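PDB 5GJO: Lysine/ornithine decarboxylase from Selenomonas ruminantium, which decarboxylates L-lysine and L-ornithine with similar efficiency, yielding cadaverine and putrescine, with pyridoxal 5'-phosphate as cofactor. Local coordinates for residues 68-78 with 86-95; 183-191 with 229-239. The protein carries 2 engineered substitutions. All coordinates share one frame; numbering follows the deposited sequence.

Contact 1: residues 68-78 with 86-95; sequences SHFDVASAGEM and VDGSQMIYAN. With PLP (pyridoxal-5'-phosphate), chain H.
Tyr93 holds its CG anti to the backbone N (chi1 -175°), which brings the phenol toward the 68-78 segment, its edge beside Val72 O, and Met78, bent at its last torsion (chi3 -109°), sets its methyl over that ring. Strand 69-72, helix 75-83 and strand 91-93 form a right-handed beta-alpha-beta unit of the PLP-binding TIM barrel, and the two parallel strands are joined by a ladder that includes Val72 N to Ile92 O (2.9 Å, nearly straight). On the helix side Met78 CE sits 3.6 Å from the centroid of the Tyr93 ring, a CH-pi contact over the face, while Met78 CG packs on Met91 SD. Farther toward the start of the strands, on the same face, Phe70 CD2 meets Val86 CG1. There the Gln90 amide, its NE2 bonded to Ser89 OG, is tilted 37° to the His69 ring, and only OE1 lies over the ring centre, 3.5 Å above its plane; an alanine at His69 would probably open a gap beside that oxygen, leaving the bond to Ser89 to hold the amide. Asp71 and Ile92 point to the other side of the sheet. Asp71 OD2, also salt-bridged to Lys52, lies 3.0 Å from PLP N1. Beyond the strands, Ala73 O receives Asn95 ND2 at 3.0 Å, nearly in the amide plane, and a water that donates to Ala73 O lies 2.7 Å from Tyr93 OH.

Contact 2: residues 183-191 with 229-239; sequences SQSLSTAAY and LNVDLAAMMEA. With PLP (pyridoxal-5'-phosphate), chain H; SO4 (sulfate ion), chain C.
The side chains of Thr188 and Met236 lie alongside each other but run opposite ways, so that Thr188 OG1 lies against the methylene Met236 CG at 3.5 Å while the other branch, Thr188 CG2, reaches Ala239 CB one helical turn further on. The methionine leaves its helix with CG anti to the backbone N (chi1 174°) and turns at chi3, which carries the methyl up to the backbone oxygens of the 185-187 loop. Here Met236 CE rests 3.5 Å from Ser185 O and nearly as close to Ser187 O, and it also approaches Tyr191 CE2 obliquely. Ser185 O is buried by this packing and has no polar partner in the model, whereas Ser187 O accepts from Ser185 OG on an in-plane lone pair. The contact thus packs two beta-to-alpha connections of the TIM-barrel domain, the one leading into helix 189-207 and the one leading into helix 233-247, against each other. Leu186 extends the apolar surface outward: its CD2 meets Val231 CG2 at 3.9 Å and Leu229 CD1 at 4.1 Å, while CD1 lies against the amide of Asn230, whose side chain runs at about a right angle to the leucine. Asp232, at the N-cap of helix 233-247, accepts from Ala235 N through OD1, and Ser187 OG makes a capping bond with Ala190 N in the turn leading into helix 189-207. Ser187 OG, Ala189 N and Lys144 hydrogen-bond a sulfate, probably from the crystallisation liquor. At the inner end of the loop Ser183, which also bonds Arg259, donates from OG to PLP O2P at 2.6 Å.

Overall arrangement
Both contacts belong to the PLP-binding barrel domain and follow one another along the chain: both segments of contact 1 come before those of contact 2. Their centres are about 25 Å apart and their nearest atoms about 11 Å, so they do not touch; the cofactor is what they share. Contact 1 joins neighbouring strands 69-72 and 91-93 of the parallel barrel sheet and supplies Asp71 beside the pyridine nitrogen. Contact 2 packs the loops and starts of helices 189-207 and 233-247, which follow strands 173-178 and 214-216, and supplies Ser183 to the phosphate. Opposite ends of PLP are therefore met from separate parts of the barrel. Contact 1 also reaches the second subunit, whereas contact 2 does not.

Contact 1: residues 68-78 with 86-95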
loop_
_atom_site.group_PDB
_atom_site.type_symbol
_atom_site.label_atom_id
_atom_site.label_comp_id
_atom_site.label_asym_id
_atom_site.label_seq_id
_atom_site.Cartn_x
_atom_site.Cartn_y
_atom_site.Cartn_z
ATOM N N SER A 68 13.226 -3.518 -26.182
ATOM C CA SER A 68 12.073 -2.732 -25.697
ATOM C C SER A 68 12.540 -1.376 -25.324
ATOM O O SER A 68 13.649 -1.217 -24.799
ATOM C CB SER A 68 11.481 -3.424 -24.453
ATOM O OG SER A 68 10.274 -2.774 -23.993
ATOM N N HIS A 69 11.653 -0.376 -25.464
ATOM C CA HIS A 69 11.830 0.864 -24.766
ATOM C C HIS A 69 11.058 0.838 -23.426
ATOM O O HIS A 69 10.491 -0.221 -23.030
ATOM C CB HIS A 69 11.295 2.046 -25.619
ATOM C CG HIS A 69 12.057 2.312 -26.887
ATOM N ND1 HIS A 69 12.296 1.351 -27.849
ATOM C CD2 HIS A 69 12.665 3.444 -27.334
ATOM C CE1 HIS A 69 13.000 1.870 -28.844
ATOM N NE2 HIS A 69 13.229 3.146 -28.558
ATOM N N PHE A 70 11.080 1.981 -22.717
ATOM C CA PHE A 70 10.457 2.046 -21.392
ATOM C C PHE A 70 9.665 3.313 -21.138
ATOM O O PHE A 70 10.102 4.368 -21.507
ATOM C CB PHE A 70 11.487 1.923 -20.281
ATOM C CG PHE A 70 12.248 0.631 -20.321
ATOM C CD1 PHE A 70 11.720 -0.504 -19.703
ATOM C CD2 PHE A 70 13.427 0.511 -21.091
ATOM C CE1 PHE A 70 12.379 -1.727 -19.830
ATOM C CE2 PHE A 70 14.085 -0.688 -21.209
ATOM C CZ PHE A 70 13.547 -1.833 -20.596
ATOM N N ASP A 71 8.527 3.162 -20.482
ATOM C CA ASP A 71 7.700 4.266 -20.018
ATOM C C ASP A 71 7.971 4.373 -18.525
ATOM O O ASP A 71 7.791 3.401 -17.754
ATOM C CB ASP A 71 6.231 3.935 -20.262
ATOM C CG ASP A 71 5.292 4.650 -19.288
ATOM O OD1 ASP A 71 5.605 5.759 -18.823
ATOM O OD2 ASP A 71 4.240 4.108 -18.947
ATOM N N VAL A 72 8.425 5.546 -18.083
ATOM C CA VAL A 72 8.812 5.821 -16.709
ATOM C C VAL A 72 7.871 6.890 -16.127
ATOM O O VAL A 72 7.498 7.819 -16.857
ATOM C CB VAL A 72 10.247 6.349 -16.558
ATOM C CG1 VAL A 72 11.229 5.236 -16.963
ATOM C CG2 VAL A 72 10.542 7.549 -17.446
ATOM N N ALA A 73 7.531 6.726 -14.866
ATOM C CA ALA A 73 6.561 7.586 -14.144
ATOM C C ALA A 73 7.181 8.521 -13.165
ATOM O O ALA A 73 6.435 9.335 -12.598
ATOM C CB ALA A 73 5.615 6.697 -13.359
ATOM N N SER A 74 8.471 8.373 -12.866
ATOM C CA SER A 74 9.111 9.057 -11.731
ATOM C C SER A 74 10.636 8.969 -11.862
ATOM O O SER A 74 11.148 8.172 -12.628
ATOM C CB SER A 74 8.736 8.437 -10.352
ATOM O OG SER A 74 9.393 7.161 -10.184
ATOM N N ALA A 75 11.329 9.869 -11.144
ATOM C CA ALA A 75 12.825 9.763 -10.970
ATOM C C ALA A 75 13.295 8.385 -10.570
ATOM O O ALA A 75 14.297 7.896 -11.131
ATOM C CB ALA A 75 13.357 10.766 -9.977
ATOM N N GLY A 76 12.538 7.749 -9.671
ATOM C CA GLY A 76 12.888 6.406 -9.120
ATOM C C GLY A 76 12.982 5.406 -10.237
ATOM O O GLY A 76 13.866 4.524 -10.236
ATOM N N GLU A 77 12.003 5.446 -11.125
ATOM C CA GLU A 77 11.959 4.523 -12.241
ATOM C C GLU A 77 13.100 4.748 -13.235
ATOM O O GLU A 77 13.699 3.824 -13.725
ATOM C CB GLU A 77 10.584 4.570 -12.911
ATOM C CG GLU A 77 9.521 3.962 -12.021
ATOM C CD GLU A 77 8.199 3.667 -12.709
ATOM O OE1 GLU A 77 7.984 4.181 -13.793
ATOM O OE2 GLU A 77 7.390 2.949 -12.131
ATOM N N MET A 78 13.367 6.012 -13.519
ATOM C CA MET A 78 14.514 6.368 -14.359
ATOM C C MET A 78 15.813 5.885 -13.722
ATOM O O MET A 78 16.688 5.402 -14.457
ATOM C CB MET A 78 14.571 7.891 -14.571
ATOM C CG MET A 78 13.497 8.320 -15.504
ATOM S SD MET A 78 13.534 10.101 -15.781
ATOM C CE MET A 78 12.081 10.701 -14.918
ATOM N N VAL A 86 20.383 1.425 -19.135
ATOM C CA VAL A 86 19.497 1.806 -20.201
ATOM C C VAL A 86 19.708 3.293 -20.348
ATOM O O VAL A 86 19.721 4.006 -19.331
ATOM C CB VAL A 86 18.018 1.480 -19.803
ATOM C CG1 VAL A 86 17.046 2.079 -20.801
ATOM C CG2 VAL A 86 17.855 -0.040 -19.584
ATOM N N ASP A 87 19.868 3.713 -21.601
ATOM C CA ASP A 87 20.061 5.105 -21.989
ATOM C C ASP A 87 18.729 5.881 -21.897
ATOM O O ASP A 87 17.682 5.326 -22.225
ATOM C CB ASP A 87 20.543 5.189 -23.458
ATOM C CG ASP A 87 21.094 6.609 -23.810
ATOM O OD1 ASP A 87 22.142 6.988 -23.204
ATOM O OD2 ASP A 87 20.483 7.361 -24.635
ATOM N N GLY A 88 18.800 7.136 -21.547
ATOM C CA GLY A 88 17.606 8.017 -21.585
ATOM C C GLY A 88 16.870 8.118 -22.867
ATOM O O GLY A 88 15.632 8.380 -22.899
ATOM N N SER A 89 17.569 7.931 -23.976
ATOM C CA SER A 89 16.963 7.840 -25.269
ATOM C C SER A 89 15.919 6.726 -25.453
ATOM O O SER A 89 15.134 6.790 -26.371
ATOM C CB SER A 89 18.044 7.653 -26.379
ATOM O OG SER A 89 18.594 6.331 -26.286
ATOM N N GLN A 90 15.936 5.716 -24.580
ATOM C CA GLN A 90 14.998 4.583 -24.664
ATOM C C GLN A 90 13.799 4.847 -23.721
ATOM O O GLN A 90 12.956 3.946 -23.604
ATOM C CB GLN A 90 15.638 3.305 -24.206
ATOM C CG GLN A 90 16.860 2.908 -25.012
ATOM C CD GLN A 90 16.591 2.753 -26.446
ATOM O OE1 GLN A 90 15.965 1.798 -26.844
ATOM N NE2 GLN A 90 16.989 3.766 -27.259
ATOM N N MET A 91 13.691 6.020 -23.121
ATOM C CA MET A 91 12.629 6.264 -22.166
ATOM C C MET A 91 11.634 7.320 -22.623
ATOM O O MET A 91 11.982 8.227 -23.335
ATOM C CB MET A 91 13.206 6.671 -20.822
ATOM C CG MET A 91 14.287 5.746 -20.259
ATOM S SD MET A 91 14.952 6.367 -18.711
ATOM C CE MET A 91 16.504 5.500 -18.571
ATOM N N ILE A 92 10.392 7.156 -22.210
ATOM C CA ILE A 92 9.396 8.230 -22.242
ATOM C C ILE A 92 8.963 8.521 -20.834
ATOM O O ILE A 92 8.622 7.623 -20.073
ATOM C CB ILE A 92 8.206 7.935 -23.163
ATOM C CG1 ILE A 92 7.316 9.197 -23.249
ATOM C CG2 ILE A 92 7.436 6.732 -22.787
ATOM C CD1 ILE A 92 6.198 9.102 -24.259
ATOM N N TYR A 93 9.052 9.775 -20.430
ATOM C CA TYR A 93 8.564 10.166 -19.116
ATOM C C TYR A 93 7.097 10.543 -19.329
ATOM O O TYR A 93 6.770 11.676 -19.629
ATOM C CB TYR A 93 9.417 11.310 -18.557
ATOM C CG TYR A 93 9.147 11.787 -17.144
ATOM C CD1 TYR A 93 8.335 11.089 -16.276
ATOM C CD2 TYR A 93 9.726 12.940 -16.681
ATOM C CE1 TYR A 93 8.104 11.541 -14.995
ATOM C CE2 TYR A 93 9.492 13.412 -15.415
ATOM C CZ TYR A 93 8.685 12.706 -14.568
ATOM O OH TYR A 93 8.486 13.180 -13.319
ATOM N N ALA A 94 6.237 9.540 -19.205
ATOM C CA ALA A 94 4.813 9.676 -19.524
ATOM C C ALA A 94 3.898 9.924 -18.325
ATOM O O ALA A 94 2.675 9.654 -18.406
ATOM C CB ALA A 94 4.348 8.451 -20.240
ATOM N N ASN A 95 4.433 10.434 -17.270
ATOM C CA ASN A 95 3.591 11.014 -16.224
ATOM C C ASN A 95 3.255 12.420 -16.699
ATOM O O ASN A 95 4.188 13.255 -16.854
ATOM C CB ASN A 95 4.317 11.031 -14.967
ATOM C CG ASN A 95 3.431 11.322 -13.769
ATOM O OD1 ASN A 95 2.456 12.088 -13.863
ATOM N ND2 ASN A 95 3.723 10.632 -12.636
HETATM N N1 PLP H . 1.384 3.949 -19.713
HETATM C C2 PLP H . 0.812 4.905 -18.942
HETATM C C2A PLP H . 1.092 6.358 -19.217
HETATM C C3 PLP H . -0.090 4.523 -17.826
HETATM O O3 PLP H . -0.677 5.465 -17.038
HETATM C C4 PLP H . -0.329 3.079 -17.604
HETATM C C4A PLP H . -1.212 2.600 -16.518
HETATM O O4A PLP H . -1.415 3.303 -15.542
HETATM C C5 PLP H . 0.357 2.134 -18.519
HETATM C C6 PLP H . 1.179 2.633 -19.526
HETATM C C5A PLP H . 0.165 0.644 -18.358
HETATM O O4P PLP H . -1.228 0.344 -18.332
HETATM P P PLP H . -1.737 -1.182 -18.402
HETATM O O1P PLP H . -1.251 -1.666 -19.747
HETATM O O2P PLP H . -3.238 -1.071 -18.286
HETATM O O3P PLP H . -1.067 -1.844 -17.222
HETATM O O HOH W 1 6.858 11.890 -11.659
#

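Contact 2: residues 183-191 with 229-239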
loop_
_atom_site.group_PDB
_atom_site.type_symbol
_atom_site.label_atom_id
_atom_site.label_comp_id
_atom_site.label_asym_id
_atom_site.label_seq_id
_atom_site.Cartn_x
_atom_site.Cartn_y
_atom_site.Cartn_z
ATOM N N SER A 183 -7.051 1.118 -17.864
ATOM C CA SER A 183 -6.450 -0.169 -17.531
ATOM C C SER A 183 -7.442 -1.328 -17.515
ATOM O O SER A 183 -8.581 -1.163 -17.163
ATOM C CB SER A 183 -5.643 -0.121 -16.238
ATOM O OG SER A 183 -4.725 -1.181 -16.175
ATOM N N GLN A 184 -6.958 -2.503 -17.895
ATOM C CA GLN A 184 -7.795 -3.667 -18.019
ATOM C C GLN A 184 -8.981 -3.360 -18.909
ATOM O O GLN A 184 -10.087 -3.368 -18.470
ATOM C CB GLN A 184 -8.238 -4.226 -16.665
ATOM C CG GLN A 184 -9.014 -5.525 -16.774
ATOM C CD GLN A 184 -8.134 -6.745 -17.022
ATOM O OE1 GLN A 184 -6.962 -6.630 -17.269
ATOM N NE2 GLN A 184 -8.742 -7.923 -16.963
ATOM N N SER A 185 -8.696 -3.000 -20.151
ATOM C CA SER A 185 -9.731 -2.692 -21.097
ATOM C C SER A 185 -10.238 -3.970 -21.748
ATOM O O SER A 185 -9.475 -4.733 -22.288
ATOM C CB SER A 185 -9.203 -1.748 -22.174
ATOM O OG SER A 185 -10.155 -1.550 -23.160
ATOM N N LEU A 186 -11.535 -4.180 -21.668
ATOM C CA LEU A 186 -12.172 -5.279 -22.369
ATOM C C LEU A 186 -12.771 -4.789 -23.687
ATOM O O LEU A 186 -13.424 -5.528 -24.354
ATOM C CB LEU A 186 -13.214 -5.974 -21.486
ATOM C CG LEU A 186 -12.724 -6.372 -20.085
ATOM C CD1 LEU A 186 -13.783 -7.057 -19.248
ATOM C CD2 LEU A 186 -11.505 -7.254 -20.194
ATOM N N SER A 187 -12.512 -3.532 -24.036
ATOM C CA SER A 187 -12.962 -2.939 -25.301
ATOM C C SER A 187 -11.850 -2.814 -26.299
ATOM O O SER A 187 -10.792 -2.334 -25.983
ATOM C CB SER A 187 -13.592 -1.533 -25.073
ATOM O OG SER A 187 -13.934 -0.917 -26.327
ATOM N N THR A 188 -12.046 -3.400 -27.473
ATOM C CA THR A 188 -11.220 -3.129 -28.665
ATOM C C THR A 188 -11.627 -1.822 -29.356
ATOM O O THR A 188 -10.761 -0.990 -29.797
ATOM C CB THR A 188 -11.293 -4.297 -29.599
ATOM O OG1 THR A 188 -10.744 -5.449 -28.949
ATOM C CG2 THR A 188 -10.547 -4.052 -30.872
ATOM N N ALA A 189 -12.932 -1.579 -29.398
ATOM C CA ALA A 189 -13.475 -0.357 -30.026
ATOM C C ALA A 189 -12.929 0.942 -29.472
ATOM O O ALA A 189 -12.801 1.956 -30.213
ATOM C CB ALA A 189 -15.005 -0.316 -29.918
ATOM N N ALA A 190 -12.620 0.962 -28.191
ATOM C CA ALA A 190 -12.082 2.166 -27.600
ATOM C C ALA A 190 -10.772 2.541 -28.286
ATOM O O ALA A 190 -10.524 3.685 -28.522
ATOM C CB ALA A 190 -11.864 1.982 -26.115
ATOM N N TYR A 191 -9.931 1.553 -28.574
ATOM C CA TYR A 191 -8.711 1.825 -29.301
ATOM C C TYR A 191 -9.014 2.315 -30.720
ATOM O O TYR A 191 -8.424 3.240 -31.192
ATOM C CB TYR A 191 -7.840 0.576 -29.378
ATOM C CG TYR A 191 -7.309 0.084 -28.056
ATOM C CD1 TYR A 191 -6.093 0.525 -27.566
ATOM C CD2 TYR A 191 -7.992 -0.859 -27.322
ATOM C CE1 TYR A 191 -5.587 0.068 -26.368
ATOM C CE2 TYR A 191 -7.497 -1.329 -26.129
ATOM C CZ TYR A 191 -6.282 -0.859 -25.646
ATOM O OH TYR A 191 -5.773 -1.311 -24.458
ATOM N N LEU A 229 -10.223 -14.602 -18.702
ATOM C CA LEU A 229 -10.164 -13.351 -19.528
ATOM C C LEU A 229 -11.129 -13.589 -20.679
ATOM O O LEU A 229 -10.930 -14.554 -21.436
ATOM C CB LEU A 229 -8.738 -13.118 -20.055
ATOM C CG LEU A 229 -8.578 -11.882 -21.011
ATOM C CD1 LEU A 229 -9.150 -10.663 -20.304
ATOM C CD2 LEU A 229 -7.138 -11.651 -21.392
ATOM N N ASN A 230 -12.171 -12.761 -20.779
ATOM C CA ASN A 230 -13.190 -12.937 -21.739
ATOM C C ASN A 230 -12.926 -12.266 -23.069
ATOM O O ASN A 230 -13.821 -12.207 -23.896
ATOM C CB ASN A 230 -14.543 -12.524 -21.141
ATOM C CG ASN A 230 -14.658 -11.031 -20.911
ATOM O OD1 ASN A 230 -13.912 -10.238 -21.489
ATOM N ND2 ASN A 230 -15.535 -10.657 -19.985
ATOM N N VAL A 231 -11.696 -11.844 -23.303
ATOM C CA VAL A 231 -11.242 -11.218 -24.565
ATOM C C VAL A 231 -10.260 -12.158 -25.233
ATOM O O VAL A 231 -9.398 -12.684 -24.572
ATOM C CB VAL A 231 -10.392 -9.929 -24.182
ATOM C CG1 VAL A 231 -9.488 -9.428 -25.281
ATOM C CG2 VAL A 231 -11.318 -8.837 -23.732
ATOM N N ASP A 232 -10.290 -12.219 -26.549
ATOM C CA ASP A 232 -9.263 -12.907 -27.298
ATOM C C ASP A 232 -8.178 -11.881 -27.566
ATOM O O ASP A 232 -8.405 -10.968 -28.339
ATOM C CB ASP A 232 -9.890 -13.359 -28.604
ATOM C CG ASP A 232 -8.892 -13.876 -29.619
ATOM O OD1 ASP A 232 -7.698 -13.679 -29.516
ATOM O OD2 ASP A 232 -9.346 -14.505 -30.554
ATOM N N LEU A 233 -6.998 -12.043 -26.966
ATOM C CA LEU A 233 -5.963 -11.005 -27.111
ATOM C C LEU A 233 -5.388 -10.921 -28.489
ATOM O O LEU A 233 -5.053 -9.831 -28.915
ATOM C CB LEU A 233 -4.784 -11.127 -26.136
ATOM C CG LEU A 233 -5.069 -10.712 -24.716
ATOM C CD1 LEU A 233 -3.848 -11.255 -23.931
ATOM C CD2 LEU A 233 -5.161 -9.204 -24.640
ATOM N N ALA A 234 -5.197 -12.051 -29.192
ATOM C CA ALA A 234 -4.727 -11.962 -30.515
ATOM C C ALA A 234 -5.685 -11.110 -31.389
ATOM O O ALA A 234 -5.233 -10.255 -32.150
ATOM C CB ALA A 234 -4.561 -13.365 -31.133
ATOM N N ALA A 235 -6.964 -11.361 -31.281
ATOM C CA ALA A 235 -7.934 -10.626 -32.119
ATOM C C ALA A 235 -7.942 -9.170 -31.732
ATOM O O ALA A 235 -7.982 -8.282 -32.648
ATOM C CB ALA A 235 -9.323 -11.167 -32.031
ATOM N N MET A 236 -7.910 -8.896 -30.424
ATOM C CA MET A 236 -7.765 -7.477 -29.991
ATOM C C MET A 236 -6.564 -6.802 -30.614
ATOM O O MET A 236 -6.676 -5.680 -31.233
ATOM C CB MET A 236 -7.706 -7.354 -28.477
ATOM C CG MET A 236 -7.422 -5.938 -27.982
ATOM S SD MET A 236 -7.340 -5.906 -26.162
ATOM C CE MET A 236 -9.012 -5.453 -25.674
ATOM N N MET A 237 -5.382 -7.414 -30.475
ATOM C CA MET A 237 -4.227 -6.783 -30.954
ATOM C C MET A 237 -4.244 -6.650 -32.517
ATOM O O MET A 237 -3.844 -5.577 -33.044
ATOM C CB MET A 237 -2.979 -7.551 -30.532
ATOM C CG MET A 237 -2.771 -7.418 -29.009
ATOM S SD MET A 237 -1.212 -8.154 -28.533
ATOM C CE MET A 237 -1.580 -8.188 -26.755
ATOM N N GLU A 238 -4.713 -7.668 -33.214
ATOM C CA GLU A 238 -4.748 -7.619 -34.661
ATOM C C GLU A 238 -5.665 -6.493 -35.146
ATOM O O GLU A 238 -5.371 -5.853 -36.112
ATOM C CB GLU A 238 -5.203 -8.946 -35.257
ATOM C CG GLU A 238 -4.277 -10.115 -35.007
ATOM C CD GLU A 238 -3.181 -10.250 -36.042
ATOM O OE1 GLU A 238 -3.213 -9.507 -37.035
ATOM O OE2 GLU A 238 -2.281 -11.084 -35.849
ATOM N N ALA A 239 -6.789 -6.306 -34.471
ATOM C CA ALA A 239 -7.791 -5.254 -34.822
ATOM C C ALA A 239 -7.201 -3.883 -34.569
ATOM O O ALA A 239 -7.369 -2.972 -35.411
ATOM C CB ALA A 239 -9.057 -5.429 -34.037
HETATM N N1 PLP H . 1.384 3.949 -19.713
HETATM C C2 PLP H . 0.812 4.905 -18.942
HETATM C C2A PLP H . 1.092 6.358 -19.217
HETATM C C3 PLP H . -0.090 4.523 -17.826
HETATM O O3 PLP H . -0.677 5.465 -17.038
HETATM C C4 PLP H . -0.329 3.079 -17.604
HETATM C C4A PLP H . -1.212 2.600 -16.518
HETATM O O4A PLP H . -1.415 3.303 -15.542
HETATM C C5 PLP H . 0.357 2.134 -18.519
HETATM C C6 PLP H . 1.179 2.633 -19.526
HETATM C C5A PLP H . 0.165 0.644 -18.358
HETATM O O4P PLP H . -1.228 0.344 -18.332
HETATM P P PLP H . -1.737 -1.182 -18.402
HETATM O O1P PLP H . -1.251 -1.666 -19.747
HETATM O O2P PLP H . -3.238 -1.071 -18.286
HETATM O O3P PLP H . -1.067 -1.844 -17.222
HETATM S S SO4 C . -16.110 -3.405 -27.741
HETATM O O1 SO4 C . -14.785 -3.629 -28.398
HETATM O O2 SO4 C . -17.175 -3.512 -28.728
HETATM O O3 SO4 C . -16.194 -4.565 -26.806
HETATM O O4 SO4 C . -16.191 -2.134 -26.974
#